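Local coordinates for protein N-acetylcysteine deacetylase (Bacillus subtilis, PDB 1YSJ) that probably catalyses the deacetylation of N-acetylcysteine to acetate and cysteine with two divalent metal cations per subunit, in the pathway that turns S-(2-succino)cysteine into cysteine, at residues Thr279-Arg293 against Glu308-Asn320. The protein carries 1 engineered substitution. Sequence-based numbering, arbitrary orientation. Where two conformers were deposited one is given.
Sequences TFQKEARQAVPEHMR and EFKWFPYLPSVQN
In the smaller alpha/beta domain characteristic of M20 peptidases, P289 of helix 282-302 packs on W311 of strand 306-320, outermost in this chain's four-stranded antiparallel sheet, an example of how a helix is seated on a sheet by alternate strand residues. The axes of 282-293 and 308-315 run nearly antiparallel, 163° apart, with a closest approach of 9.5 Å. F309 and W311 both point at the helix, CG of each anti to its backbone N (chi1 -174° and -177°), which carries the rings out toward it. P289 CB sits 3.7 Å from the centroid of the W311 six-membered ring, nearly on its normal, a CH-pi contact. The adjacent F309 ring has P289 O over one face, while the selenomethionine M292 crosses the F309 side chain at about a right angle, its CB 3.8 Å from F309 CE1. Replacing W311 by an alanine removes the indole, which would probably leave P289 CB without its aromatic face and open a gap between helix and strand.

Beyond the classic bulge at Y314 and L315, which both face V203, polar groups take over. R285 reaches across on an extended chain and sets one guanidinium face against P316, whose CA, offset toward the rim, lies 3.6 Å from R285 NH1. K282, bent at chi2, brings NZ to S317 O in a weak 3.3 Å hydrogen bond, and a water accepts from both K282 NZ and S317 N. The chemistry thus divides along the helix: aromatic and aliphatic packing joins it to the regular strand, whereas beyond the bulge the contact rests on guanidinium packing, one weak lysine-to-carbonyl bond and a shared water, the arginine's charge being met by D204 of strand 197-211.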
ATOM      1  N   THR A 279      -9.787  -3.819  23.012  1.00 43.71           N
ATOM      2  CA  THR A 279     -10.816  -3.438  23.980  1.00 44.20           C
ATOM      3  C   THR A 279     -10.510  -4.052  25.345  1.00 44.81           C
ATOM      4  O   THR A 279      -9.692  -4.967  25.452  1.00 45.31           O
ATOM      5  CB  THR A 279     -12.223  -3.918  23.553  1.00 43.90           C
ATOM      6  OG1 THR A 279     -12.340  -5.325  23.794  1.00 45.52           O
ATOM      7  CG2 THR A 279     -12.496  -3.623  22.078  1.00 42.50           C
ATOM      8  N   PHE A 280     -11.180  -3.553  26.380  1.00 45.69           N
ATOM      9  CA  PHE A 280     -11.052  -4.116  27.721  1.00 47.30           C
ATOM     10  C   PHE A 280     -12.346  -4.741  28.236  1.00 48.74           C
ATOM     11  O   PHE A 280     -12.309  -5.618  29.097  1.00 50.42           O
ATOM     12  CB  PHE A 280     -10.492  -3.081  28.705  1.00 45.96           C
ATOM     13  CG  PHE A 280      -9.022  -2.821  28.528  1.00 46.92           C
ATOM     14  CD1 PHE A 280      -8.077  -3.679  29.094  1.00 44.21           C
ATOM     15  CD2 PHE A 280      -8.577  -1.738  27.772  1.00 46.11           C
ATOM     16  CE1 PHE A 280      -6.714  -3.453  28.924  1.00 44.15           C
ATOM     17  CE2 PHE A 280      -7.212  -1.504  27.594  1.00 45.64           C
ATOM     18  CZ  PHE A 280      -6.280  -2.361  28.171  1.00 44.33           C
ATOM     19  N   GLN A 281     -13.485  -4.308  27.702  1.00 50.46           N
ATOM     20  CA  GLN A 281     -14.760  -4.938  28.053  1.00 53.10           C
ATOM     21  C   GLN A 281     -15.340  -5.796  26.927  1.00 53.70           C
ATOM     22  O   GLN A 281     -15.092  -5.544  25.745  1.00 53.40           O
ATOM     23  CB  GLN A 281     -15.775  -3.914  28.584  1.00 52.94           C
ATOM     24  CG  GLN A 281     -15.442  -3.341  29.986  1.00 56.36           C
ATOM     25  CD  GLN A 281     -15.309  -4.399  31.103  1.00 60.23           C
ATOM     26  OE1 GLN A 281     -15.396  -5.610  30.869  1.00 59.62           O
ATOM     27  NE2 GLN A 281     -15.093  -3.926  32.329  1.00 58.95           N
ATOM     28  N   LYS A 282     -16.101  -6.817  27.318  1.00 55.42           N
ATOM     29  CA  LYS A 282     -16.605  -7.848  26.402  1.00 56.55           C
ATOM     30  C   LYS A 282     -17.586  -7.295  25.374  1.00 55.89           C
ATOM     31  O   LYS A 282     -17.556  -7.688  24.207  1.00 55.55           O
ATOM     32  CB  LYS A 282     -17.264  -8.996  27.182  1.00 57.60           C
ATOM     33  CG  LYS A 282     -16.419  -9.585  28.312  1.00 60.96           C
ATOM     34  CD  LYS A 282     -15.187 -10.318  27.787  1.00 64.24           C
ATOM     35  CE  LYS A 282     -14.205 -10.629  28.911  1.00 63.85           C
ATOM     36  NZ  LYS A 282     -12.916 -11.167  28.395  1.00 61.95           N
ATOM     37  N   GLU A 283     -18.453  -6.390  25.822  1.00 55.61           N
ATOM     38  CA  GLU A 283     -19.461  -5.768  24.960  1.00 56.54           C
ATOM     39  C   GLU A 283     -18.837  -4.807  23.946  1.00 55.26           C
ATOM     40  O   GLU A 283     -19.238  -4.785  22.780  1.00 55.10           O
ATOM     41  CB  GLU A 283     -20.559  -5.076  25.786  1.00 57.28           C
ATOM     42  CG  GLU A 283     -20.080  -4.370  27.061  1.00 61.89           C
ATOM     43  CD  GLU A 283     -19.833  -5.327  28.227  1.00 66.87           C
ATOM     44  OE1 GLU A 283     -20.747  -6.112  28.575  1.00 67.79           O
ATOM     45  OE2 GLU A 283     -18.724  -5.291  28.800  1.00 65.60           O
ATOM     46  N   ALA A 284     -17.850  -4.032  24.395  1.00 53.72           N
ATOM     47  CA  ALA A 284     -17.078  -3.149  23.516  1.00 51.68           C
ATOM     48  C   ALA A 284     -16.461  -3.919  22.350  1.00 50.71           C
ATOM     49  O   ALA A 284     -16.493  -3.451  21.216  1.00 50.86           O
ATOM     50  CB  ALA A 284     -15.998  -2.416  24.306  1.00 51.38           C
ATOM     51  N   ARG A 285     -15.918  -5.104  22.638  1.00 48.54           N
ATOM     52  CA  ARG A 285     -15.361  -5.999  21.619  1.00 47.09           C
ATOM     53  C   ARG A 285     -16.410  -6.497  20.616  1.00 47.95           C
ATOM     54  O   ARG A 285     -16.085  -6.780  19.459  1.00 47.57           O
ATOM     55  CB  ARG A 285     -14.688  -7.198  22.287  1.00 45.98           C
ATOM     56  CG  ARG A 285     -13.779  -7.992  21.378  1.00 40.90           C
ATOM     57  CD  ARG A 285     -13.463  -9.353  21.966  1.00 41.60           C
ATOM     58  NE  ARG A 285     -12.511 -10.090  21.139  1.00 38.82           N
ATOM     59  CZ  ARG A 285     -12.323 -11.406  21.190  1.00 39.01           C
ATOM     60  NH1 ARG A 285     -13.025 -12.160  22.032  1.00 35.11           N
ATOM     61  NH2 ARG A 285     -11.429 -11.973  20.390  1.00 39.23           N
ATOM     62  N   GLN A 286     -17.659  -6.589  21.069  0.50 48.40           N
ATOM     63  CA  GLN A 286     -18.760  -7.065  20.234  0.50 48.59           C
ATOM     64  C   GLN A 286     -19.472  -5.928  19.501  0.50 48.62           C
ATOM     65  O   GLN A 286     -20.179  -6.170  18.520  0.50 49.28           O
ATOM     66  CB  GLN A 286     -19.765  -7.869  21.071  0.50 48.73           C
ATOM     67  CG  GLN A 286     -19.198  -9.134  21.727  0.50 48.47           C
ATOM     68  CD  GLN A 286     -18.673 -10.151  20.725  0.50 49.34           C
ATOM     69  OE1 GLN A 286     -19.409 -10.629  19.861  0.50 49.73           O
ATOM     70  NE2 GLN A 286     -17.394 -10.490  20.843  0.50 49.77           N
ATOM     71  N   ALA A 287     -19.283  -4.698  19.977  1.00 48.18           N
ATOM     72  CA  ALA A 287     -19.947  -3.525  19.393  1.00 47.40           C
ATOM     73  C   ALA A 287     -19.095  -2.720  18.409  1.00 47.06           C
ATOM     74  O   ALA A 287     -19.638  -2.060  17.519  1.00 46.24           O
ATOM     75  CB  ALA A 287     -20.493  -2.618  20.499  1.00 45.48           C
ATOM     76  N   VAL A 288     -17.773  -2.771  18.566  1.00 47.45           N
ATOM     77  CA  VAL A 288     -16.874  -1.993  17.700  1.00 48.46           C
ATOM     78  C   VAL A 288     -16.808  -2.438  16.227  1.00 48.19           C
ATOM     79  O   VAL A 288     -16.765  -1.575  15.351  1.00 47.16           O
ATOM     80  CB  VAL A 288     -15.441  -1.798  18.290  1.00 48.60           C
ATOM     81  CG1 VAL A 288     -15.474  -0.808  19.446  1.00 49.90           C
ATOM     82  CG2 VAL A 288     -14.822  -3.120  18.715  1.00 50.06           C
ATOM     83  N   PRO A 289     -16.796  -3.764  15.946  1.00 48.46           N
ATOM     84  CA  PRO A 289     -16.762  -4.161  14.529  1.00 48.92           C
ATOM     85  C   PRO A 289     -17.945  -3.632  13.712  1.00 48.37           C
ATOM     86  O   PRO A 289     -17.752  -3.183  12.581  1.00 47.36           O
ATOM     87  CB  PRO A 289     -16.774  -5.697  14.580  1.00 48.64           C
ATOM     88  CG  PRO A 289     -17.234  -6.049  15.940  1.00 49.15           C
ATOM     89  CD  PRO A 289     -16.781  -4.943  16.832  1.00 48.79           C
ATOM     90  N   GLU A 290     -19.145  -3.679  14.287  1.00 48.67           N
ATOM     91  CA  GLU A 290     -20.341  -3.150  13.635  1.00 48.98           C
ATOM     92  C   GLU A 290     -20.279  -1.634  13.469  1.00 48.39           C
ATOM     93  O   GLU A 290     -20.723  -1.103  12.451  1.00 47.39           O
ATOM     94  CB  GLU A 290     -21.605  -3.547  14.405  1.00 50.23           C
ATOM     95  CG  GLU A 290     -22.100  -4.970  14.122  1.00 55.69           C
ATOM     96  CD  GLU A 290     -22.847  -5.111  12.794  1.00 60.82           C
ATOM     97  OE1 GLU A 290     -23.022  -4.102  12.072  1.00 61.53           O
ATOM     98  OE2 GLU A 290     -23.270  -6.244  12.474  1.00 63.60           O
ATOM     99  N   HIS A 291     -19.725  -0.949  14.467  1.00 48.12           N
ATOM    100  CA  HIS A 291     -19.547   0.497  14.401  1.00 49.15           C
ATOM    101  C   HIS A 291     -18.520   0.877  13.331  1.00 48.65           C
ATOM    102  O   HIS A 291     -18.688   1.874  12.627  1.00 49.11           O
ATOM    103  CB  HIS A 291     -19.150   1.062  15.768  1.00 49.57           C
ATOM    104  CG  HIS A 291     -19.374   2.538  15.899  1.00 55.60           C
ATOM    105  ND1 HIS A 291     -20.576   3.076  16.309  1.00 60.09           N
ATOM    106  CD2 HIS A 291     -18.552   3.591  15.665  1.00 58.00           C
ATOM    107  CE1 HIS A 291     -20.485   4.394  16.324  1.00 58.94           C
ATOM    108  NE2 HIS A 291     -19.267   4.732  15.938  1.00 59.76           N
HETATM  109  N   MSE A 292     -17.473   0.065  13.208  1.00 48.36           N
HETATM  110  CA  MSE A 292     -16.435   0.256  12.196  1.00 48.79           C
HETATM  111  C   MSE A 292     -16.950  -0.064  10.800  1.00 46.73           C
HETATM  112  O   MSE A 292     -16.520   0.541   9.821  1.00 46.67           O
HETATM  113  CB  MSE A 292     -15.225  -0.624  12.498  1.00 47.54           C
HETATM  114  CG  MSE A 292     -14.459  -0.242  13.753  1.00 50.13           C
HETATM  115 SE   MSE A 292     -12.920  -1.414  14.028  1.00 56.18          SE
HETATM  116  CE  MSE A 292     -11.882  -0.894  12.451  1.00 47.78           C
ATOM    117  N   ARG A 293     -17.862  -1.030  10.728  1.00 45.74           N
ATOM    118  CA  ARG A 293     -18.497  -1.439   9.481  1.00 44.53           C
ATOM    119  C   ARG A 293     -19.425  -0.339   8.974  1.00 43.25           C
ATOM    120  O   ARG A 293     -19.390   0.009   7.794  1.00 42.49           O
ATOM    121  CB  ARG A 293     -19.283  -2.735   9.696  1.00 44.98           C
ATOM    122  CG  ARG A 293     -19.822  -3.389   8.434  1.00 47.31           C
ATOM    123  CD  ARG A 293     -20.901  -4.406   8.786  1.00 53.02           C
ATOM    124  NE  ARG A 293     -21.034  -5.453   7.775  1.00 58.59           N
ATOM    125  CZ  ARG A 293     -20.343  -6.593   7.769  1.00 62.29           C
ATOM    126  NH1 ARG A 293     -19.453  -6.852   8.722  1.00 62.66           N
ATOM    127  NH2 ARG A 293     -20.543  -7.481   6.804  1.00 62.97           N
ATOM    128  N   GLU A 308     -15.807  -3.660   1.820  1.00 43.69           N
ATOM    129  CA  GLU A 308     -15.826  -5.014   2.355  1.00 44.10           C
ATOM    130  C   GLU A 308     -15.140  -4.981   3.710  1.00 43.08           C
ATOM    131  O   GLU A 308     -13.981  -4.582   3.808  1.00 41.22           O
ATOM    132  CB  GLU A 308     -15.074  -5.976   1.436  1.00 43.98           C
ATOM    133  CG  GLU A 308     -15.830  -6.411   0.200  1.00 47.36           C
ATOM    134  CD  GLU A 308     -14.993  -7.293  -0.715  1.00 48.38           C
ATOM    135  OE1 GLU A 308     -14.229  -8.142  -0.197  1.00 52.53           O
ATOM    136  OE2 GLU A 308     -15.105  -7.141  -1.954  1.00 50.56           O
ATOM    137  N   PHE A 309     -15.857  -5.390   4.752  1.00 43.83           N
ATOM    138  CA  PHE A 309     -15.296  -5.427   6.100  1.00 43.65           C
ATOM    139  C   PHE A 309     -15.133  -6.867   6.555  1.00 43.22           C
ATOM    140  O   PHE A 309     -16.091  -7.640   6.551  1.00 44.43           O
ATOM    141  CB  PHE A 309     -16.179  -4.646   7.082  1.00 43.54           C
ATOM    142  CG  PHE A 309     -15.586  -4.512   8.461  1.00 43.79           C
ATOM    143  CD1 PHE A 309     -14.770  -3.435   8.777  1.00 40.99           C
ATOM    144  CD2 PHE A 309     -15.853  -5.462   9.447  1.00 46.51           C
ATOM    145  CE1 PHE A 309     -14.221  -3.304  10.048  1.00 43.95           C
ATOM    146  CE2 PHE A 309     -15.306  -5.341  10.725  1.00 46.83           C
ATOM    147  CZ  PHE A 309     -14.488  -4.260  11.025  1.00 45.41           C
ATOM    148  N   LYS A 310     -13.912  -7.221   6.941  1.00 42.69           N
ATOM    149  CA  LYS A 310     -13.622  -8.559   7.447  1.00 42.31           C
ATOM    150  C   LYS A 310     -13.069  -8.493   8.866  1.00 41.12           C
ATOM    151  O   LYS A 310     -12.251  -7.632   9.182  1.00 39.23           O
ATOM    152  CB  LYS A 310     -12.647  -9.292   6.525  1.00 42.66           C
ATOM    153  CG  LYS A 310     -13.252  -9.747   5.210  1.00 46.48           C
ATOM    154  CD  LYS A 310     -12.361 -10.770   4.523  1.00 52.40           C
ATOM    155  CE  LYS A 310     -12.910 -11.150   3.158  1.00 57.65           C
ATOM    156  NZ  LYS A 310     -12.144 -12.274   2.543  1.00 61.09           N
ATOM    157  N   TRP A 311     -13.525  -9.413   9.710  1.00 41.44           N
ATOM    158  CA  TRP A 311     -13.178  -9.428  11.129  1.00 40.54           C
ATOM    159  C   TRP A 311     -12.574 -10.777  11.505  1.00 39.86           C
ATOM    160  O   TRP A 311     -13.172 -11.825  11.243  1.00 39.82           O
ATOM    161  CB  TRP A 311     -14.435  -9.147  11.951  1.00 41.14           C
ATOM    162  CG  TRP A 311     -14.243  -9.050  13.438  1.00 43.03           C
ATOM    163  CD1 TRP A 311     -14.524 -10.017  14.367  1.00 44.84           C
ATOM    164  CD2 TRP A 311     -13.764  -7.918  14.171  1.00 39.84           C
ATOM    165  NE1 TRP A 311     -14.238  -9.558  15.632  1.00 42.75           N
ATOM    166  CE2 TRP A 311     -13.772  -8.274  15.543  1.00 39.41           C
ATOM    167  CE3 TRP A 311     -13.323  -6.639  13.805  1.00 42.79           C
ATOM    168  CZ2 TRP A 311     -13.358  -7.393  16.551  1.00 41.50           C
ATOM    169  CZ3 TRP A 311     -12.908  -5.763  14.808  1.00 43.62           C
ATOM    170  CH2 TRP A 311     -12.928  -6.147  16.167  1.00 44.06           C
ATOM    171  N   PHE A 312     -11.389 -10.749  12.110  1.00 39.04           N
ATOM    172  CA  PHE A 312     -10.682 -11.980  12.485  1.00 40.11           C
ATOM    173  C   PHE A 312     -10.266 -11.975  13.955  1.00 39.10           C
ATOM    174  O   PHE A 312      -9.241 -11.383  14.307  1.00 38.75           O
ATOM    175  CB  PHE A 312      -9.454 -12.210  11.594  1.00 39.60           C
ATOM    176  CG  PHE A 312      -9.734 -12.090  10.124  1.00 40.25           C
ATOM    177  CD1 PHE A 312      -9.503 -10.890   9.456  1.00 38.19           C
ATOM    178  CD2 PHE A 312     -10.221 -13.176   9.405  1.00 40.66           C
ATOM    179  CE1 PHE A 312      -9.752 -10.773   8.097  1.00 39.54           C
ATOM    180  CE2 PHE A 312     -10.478 -13.068   8.041  1.00 41.77           C
ATOM    181  CZ  PHE A 312     -10.243 -11.863   7.387  1.00 40.69           C
ATOM    182  N   PRO A 313     -11.066 -12.628  14.819  1.00 39.10           N
ATOM    183  CA  PRO A 313     -10.759 -12.709  16.247  1.00 39.34           C
ATOM    184  C   PRO A 313      -9.416 -13.387  16.523  1.00 39.68           C
ATOM    185  O   PRO A 313      -9.097 -14.423  15.926  1.00 37.93           O
ATOM    186  CB  PRO A 313     -11.914 -13.543  16.813  1.00 39.23           C
ATOM    187  CG  PRO A 313     -13.019 -13.376  15.826  1.00 39.82           C
ATOM    188  CD  PRO A 313     -12.329 -13.318  14.499  1.00 39.71           C
ATOM    189  N   TYR A 314      -8.643 -12.779  17.418  1.00 39.66           N
ATOM    190  CA  TYR A 314      -7.306 -13.243  17.756  1.00 39.82           C
ATOM    191  C   TYR A 314      -7.264 -13.622  19.240  1.00 40.41           C
ATOM    192  O   TYR A 314      -7.041 -14.788  19.577  1.00 40.65           O
ATOM    193  CB  TYR A 314      -6.289 -12.147  17.401  1.00 40.92           C
ATOM    194  CG  TYR A 314      -4.822 -12.493  17.564  1.00 40.37           C
ATOM    195  CD1 TYR A 314      -4.189 -13.387  16.701  1.00 38.25           C
ATOM    196  CD2 TYR A 314      -4.056 -11.886  18.560  1.00 44.38           C
ATOM    197  CE1 TYR A 314      -2.832 -13.688  16.845  1.00 41.33           C
ATOM    198  CE2 TYR A 314      -2.704 -12.178  18.716  1.00 38.97           C
ATOM    199  CZ  TYR A 314      -2.098 -13.072  17.854  1.00 41.27           C
ATOM    200  OH  TYR A 314      -0.761 -13.354  18.011  1.00 43.09           O
ATOM    201  N   LEU A 315      -7.512 -12.648  20.117  1.00 40.22           N
ATOM    202  CA  LEU A 315      -7.507 -12.882  21.564  1.00 38.27           C
ATOM    203  C   LEU A 315      -8.616 -12.140  22.316  1.00 37.92           C
ATOM    204  O   LEU A 315      -8.818 -10.943  22.096  1.00 36.94           O
ATOM    205  CB  LEU A 315      -6.154 -12.498  22.171  1.00 38.21           C
ATOM    206  CG  LEU A 315      -4.921 -13.368  21.911  1.00 39.71           C
ATOM    207  CD1 LEU A 315      -3.700 -12.737  22.558  1.00 38.88           C
ATOM    208  CD2 LEU A 315      -5.113 -14.798  22.411  1.00 41.10           C
ATOM    209  N   PRO A 316      -9.341 -12.853  23.206  1.00 36.76           N
ATOM    210  CA  PRO A 316     -10.172 -12.173  24.202  1.00 35.83           C
ATOM    211  C   PRO A 316      -9.302 -11.446  25.231  1.00 36.48           C
ATOM    212  O   PRO A 316      -8.085 -11.640  25.272  1.00 37.58           O
ATOM    213  CB  PRO A 316     -10.927 -13.326  24.876  1.00 34.81           C
ATOM    214  CG  PRO A 316     -10.063 -14.519  24.662  1.00 33.45           C
ATOM    215  CD  PRO A 316      -9.444 -14.322  23.318  1.00 35.46           C
ATOM    216  N   SER A 317      -9.929 -10.616  26.052  1.00 36.73           N
ATOM    217  CA  SER A 317      -9.234  -9.911  27.120  1.00 38.35           C
ATOM    218  C   SER A 317      -8.922 -10.826  28.313  1.00 38.28           C
ATOM    219  O   SER A 317      -9.713 -11.715  28.642  1.00 36.97           O
ATOM    220  CB  SER A 317     -10.089  -8.738  27.582  1.00 38.30           C
ATOM    221  OG  SER A 317      -9.399  -7.965  28.536  1.00 45.92           O
ATOM    222  N   VAL A 318      -7.771 -10.605  28.952  1.00 38.54           N
ATOM    223  CA  VAL A 318      -7.444 -11.279  30.213  1.00 37.47           C
ATOM    224  C   VAL A 318      -8.359 -10.719  31.305  1.00 38.87           C
ATOM    225  O   VAL A 318      -8.221  -9.559  31.712  1.00 38.30           O
ATOM    226  CB  VAL A 318      -5.941 -11.150  30.604  1.00 38.29           C
ATOM    227  CG1 VAL A 318      -5.686 -11.704  32.014  1.00 31.91           C
ATOM    228  CG2 VAL A 318      -5.053 -11.863  29.593  1.00 33.80           C
ATOM    229  N   GLN A 319      -9.291 -11.553  31.760  0.50 38.89           N
ATOM    230  CA  GLN A 319     -10.304 -11.166  32.740  0.50 39.02           C
ATOM    231  C   GLN A 319     -10.107 -11.953  34.036  0.50 38.42           C
ATOM    232  O   GLN A 319     -10.237 -13.177  34.048  0.50 38.22           O
ATOM    233  CB  GLN A 319     -11.703 -11.429  32.168  0.50 39.52           C
ATOM    234  CG  GLN A 319     -12.860 -10.906  33.013  0.50 39.54           C
ATOM    235  CD  GLN A 319     -13.273  -9.495  32.649  0.50 39.02           C
ATOM    236  OE1 GLN A 319     -12.896  -8.973  31.600  0.50 41.22           O
ATOM    237  NE2 GLN A 319     -14.066  -8.872  33.513  0.50 41.14           N
ATOM    238  N   ASN A 320      -9.801 -11.245  35.122  1.00 38.48           N
ATOM    239  CA  ASN A 320      -9.561 -11.882  36.423  1.00 38.11           C
ATOM    240  C   ASN A 320     -10.827 -12.058  37.267  1.00 39.08           C
ATOM    241  O   ASN A 320     -11.592 -11.111  37.469  1.00 35.75           O
ATOM    242  CB  ASN A 320      -8.472 -11.138  37.206  1.00 37.67           C
ATOM    243  CG  ASN A 320      -7.078 -11.350  36.626  1.00 35.68           C
ATOM    244  OD1 ASN A 320      -6.812 -12.352  35.969  1.00 36.76           O
ATOM    245  ND2 ASN A 320      -6.182 -10.404  36.874  1.00 29.36           N
TER
HETATM  246  O   HOH W   1     -12.693  -9.994  25.543  1.00 39.95           O